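DNA repair protein rhp9/CRB2 (Schizosaccharomyces pombe, PDB 2FHD) probably recognises methylated histone H4 through its tandem tudor domains, as part of the DNA repair response. Local coordinates at residues A[105-110]-A[114-119]. Sequence-based numbering, arbitrary orientation.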
HETATM    1  N   MSE A 105     -11.255  27.079  -1.606  1.00 25.06           N
HETATM    2  CA  MSE A 105     -12.265  27.494  -2.602  1.00 26.87           C
HETATM    3  C   MSE A 105     -11.555  28.218  -3.722  1.00 26.37           C
HETATM    4  O   MSE A 105     -10.564  28.911  -3.525  1.00 25.09           O
HETATM    5  CB  MSE A 105     -13.331  28.462  -2.017  1.00 28.16           C
HETATM    6  CG  MSE A 105     -14.165  27.840  -0.872  1.00 33.93           C
HETATM    7 SE   MSE A 105     -15.398  26.536  -1.656  1.00 53.22          SE
HETATM    8  CE  MSE A 105     -15.165  24.839  -0.401  1.00 39.70           C
ATOM      9  N   VAL A 106     -12.098  28.085  -4.914  1.00 25.77           N
ATOM     10  CA  VAL A 106     -11.618  28.929  -5.980  1.00 24.43           C
ATOM     11  C   VAL A 106     -12.781  29.539  -6.779  1.00 24.30           C
ATOM     12  O   VAL A 106     -13.770  28.864  -7.072  1.00 26.93           O
ATOM     13  CB  VAL A 106     -10.610  28.138  -6.884  1.00 22.97           C
ATOM     14  CG1 VAL A 106     -11.278  26.962  -7.490  1.00 17.21           C
ATOM     15  CG2 VAL A 106      -9.972  29.074  -7.938  1.00 18.98           C
ATOM     16  N   ILE A 107     -12.642  30.795  -7.135  1.00 23.86           N
ATOM     17  CA  ILE A 107     -13.533  31.443  -8.087  1.00 24.95           C
ATOM     18  C   ILE A 107     -12.933  31.410  -9.540  1.00 24.17           C
ATOM     19  O   ILE A 107     -11.781  31.829  -9.799  1.00 24.40           O
ATOM     20  CB  ILE A 107     -13.796  32.926  -7.642  1.00 24.45           C
ATOM     21  CG1 ILE A 107     -14.261  33.007  -6.198  1.00 24.13           C
ATOM     22  CG2 ILE A 107     -14.754  33.655  -8.650  1.00 25.39           C
ATOM     23  CD1 ILE A 107     -14.151  34.511  -5.639  1.00 27.19           C
ATOM     24  N   LEU A 108     -13.743  30.894 -10.457  1.00 25.21           N
ATOM     25  CA  LEU A 108     -13.449  30.621 -11.864  1.00 24.38           C
ATOM     26  C   LEU A 108     -14.335  31.468 -12.767  1.00 26.45           C
ATOM     27  O   LEU A 108     -15.499  31.667 -12.445  1.00 28.27           O
ATOM     28  CB  LEU A 108     -13.787  29.190 -12.138  1.00 21.71           C
ATOM     29  CG  LEU A 108     -12.898  28.215 -11.380  1.00 22.49           C
ATOM     30  CD1 LEU A 108     -13.226  26.777 -11.778  1.00 21.19           C
ATOM     31  CD2 LEU A 108     -11.409  28.538 -11.638  1.00 17.39           C
ATOM     32  N   ALA A 109     -13.799  31.953 -13.897  1.00 26.99           N
ATOM     33  CA  ALA A 109     -14.532  32.792 -14.855  1.00 26.53           C
ATOM     34  C   ALA A 109     -14.535  32.162 -16.215  1.00 28.55           C
ATOM     35  O   ALA A 109     -13.570  31.530 -16.659  1.00 28.80           O
ATOM     36  CB  ALA A 109     -13.924  34.187 -14.932  1.00 23.57           C
ATOM     37  N   HIS A 110     -15.661  32.280 -16.881  1.00 31.57           N
ATOM     38  CA  HIS A 110     -15.767  31.849 -18.262  1.00 34.37           C
ATOM     39  C   HIS A 110     -16.536  32.922 -18.926  1.00 36.39           C
ATOM     40  O   HIS A 110     -17.774  32.935 -18.960  1.00 38.10           O
ATOM     41  CB  HIS A 110     -16.414  30.510 -18.467  1.00 33.59           C
ATOM     42  CG  HIS A 110     -16.517  30.129 -19.903  1.00 36.56           C
ATOM     43  ND1 HIS A 110     -15.481  29.537 -20.590  1.00 35.59           N
ATOM     44  CD2 HIS A 110     -17.537  30.259 -20.797  1.00 36.70           C
ATOM     45  CE1 HIS A 110     -15.855  29.325 -21.843  1.00 35.20           C
ATOM     46  NE2 HIS A 110     -17.098  29.749 -21.990  1.00 33.28           N
ATOM     47  N   GLU A 114     -18.779  34.197 -13.370  1.00 27.73           N
ATOM     48  CA  GLU A 114     -17.987  33.619 -12.297  1.00 27.88           C
ATOM     49  C   GLU A 114     -18.813  32.594 -11.559  1.00 27.96           C
ATOM     50  O   GLU A 114     -20.066  32.765 -11.413  1.00 27.68           O
ATOM     51  CB  GLU A 114     -17.535  34.706 -11.319  1.00 27.37           C
ATOM     52  CG  GLU A 114     -16.767  35.785 -12.020  1.00 31.84           C
ATOM     53  CD  GLU A 114     -16.179  36.774 -11.103  1.00 38.24           C
ATOM     54  OE1 GLU A 114     -16.785  37.131 -10.101  1.00 43.04           O
ATOM     55  OE2 GLU A 114     -15.073  37.239 -11.367  1.00 44.49           O
ATOM     56  N   VAL A 115     -18.100  31.565 -11.088  1.00 26.22           N
ATOM     57  CA  VAL A 115     -18.630  30.490 -10.291  1.00 26.66           C
ATOM     58  C   VAL A 115     -17.619  30.241  -9.227  1.00 26.11           C
ATOM     59  O   VAL A 115     -16.407  30.277  -9.499  1.00 25.82           O
ATOM     60  CB  VAL A 115     -18.710  29.150 -11.109  1.00 27.84           C
ATOM     61  CG1 VAL A 115     -19.412  28.027 -10.273  1.00 31.00           C
ATOM     62  CG2 VAL A 115     -19.506  29.321 -12.243  1.00 27.84           C
ATOM     63  N   THR A 116     -18.094  29.894  -8.033  1.00 25.75           N
ATOM     64  CA  THR A 116     -17.231  29.538  -6.904  1.00 25.80           C
ATOM     65  C   THR A 116     -17.269  28.024  -6.736  1.00 27.27           C
ATOM     66  O   THR A 116     -18.345  27.457  -6.735  1.00 28.97           O
ATOM     67  CB  THR A 116     -17.698  30.185  -5.637  1.00 26.48           C
ATOM     68  OG1 THR A 116     -17.556  31.584  -5.774  1.00 26.59           O
ATOM     69  CG2 THR A 116     -16.868  29.728  -4.442  1.00 24.96           C
ATOM     70  N   VAL A 117     -16.106  27.373  -6.639  1.00 26.71           N
ATOM     71  CA  VAL A 117     -16.056  25.914  -6.642  1.00 25.40           C
ATOM     72  C   VAL A 117     -14.973  25.449  -5.617  1.00 24.02           C
ATOM     73  O   VAL A 117     -14.073  26.241  -5.286  1.00 24.55           O
ATOM     74  CB  VAL A 117     -15.756  25.546  -8.112  1.00 27.56           C
ATOM     75  CG1 VAL A 117     -14.428  24.861  -8.330  1.00 24.59           C
ATOM     76  CG2 VAL A 117     -17.006  25.009  -8.912  1.00 23.28           C
ATOM     77  N   PRO A 118     -15.088  24.223  -5.065  1.00 22.47           N
ATOM     78  CA  PRO A 118     -13.990  23.738  -4.216  1.00 22.32           C
ATOM     79  C   PRO A 118     -12.715  23.541  -5.028  1.00 23.69           C
ATOM     80  O   PRO A 118     -12.780  23.065  -6.157  1.00 24.63           O
ATOM     81  CB  PRO A 118     -14.482  22.392  -3.690  1.00 20.81           C
ATOM     82  CG  PRO A 118     -16.048  22.470  -3.796  1.00 23.15           C
ATOM     83  CD  PRO A 118     -16.196  23.240  -5.154  1.00 22.43           C
ATOM     84  N   ILE A 119     -11.581  23.951  -4.463  1.00 24.59           N
ATOM     85  CA  ILE A 119     -10.245  23.867  -5.055  1.00 26.06           C
ATOM     86  C   ILE A 119      -9.934  22.346  -5.391  1.00 28.02           C
ATOM     87  O   ILE A 119      -9.273  22.039  -6.433  1.00 28.91           O
ATOM     88  CB  ILE A 119      -9.261  24.536  -3.986  1.00 26.61           C
ATOM     89  CG1 ILE A 119      -8.331  25.681  -4.495  1.00 27.19           C
ATOM     90  CG2 ILE A 119      -8.639  23.550  -3.078  1.00 24.46           C
ATOM     91  CD1 ILE A 119      -7.834  25.434  -5.722  1.00 33.36           C
TER
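V117 O is gripped by V106 N at 2.7 Å, in a nearly linear bond (178° at the hydrogen), with a weaker CA-H contact from M105 CA at 3.5 Å. The return bond, V117 N to V106 O, is more bent, its donor tilted 21° from the carbonyl plane. L108 and V115 repeat this reciprocal pairing, the sign of antiparallel strands, and the short turn joining them makes the unit a beta hairpin. It forms one margin of the second, SH3-like tudor sheet, where strand 105-110 separates strand 113-118 from strand 80-86. Alternation sorts the side chains: V106, L108, V115 and V117 share one face, I107, T116, A109 and E114 the other. On the first, V117 CG1 meets V106 CG1 at 3.9 Å and L108 CD1 at 4.1 Å; L108 and V117 also touch strand 69-72, inside the domain. V106 CG1 is placed between its backbone N and carbonyl carbon (chi1 61°), next to V117. Past the strand, I119 CD1 rests on V106 CB at 4.0 Å, while its side chain also touches F62 and L64; an alanine here would probably leave a gap beside V106 and those residues. On the opposite face, I107 CG1 lies 3.6 Å from T116 OG1, while I107 CG2 touches E114 CB.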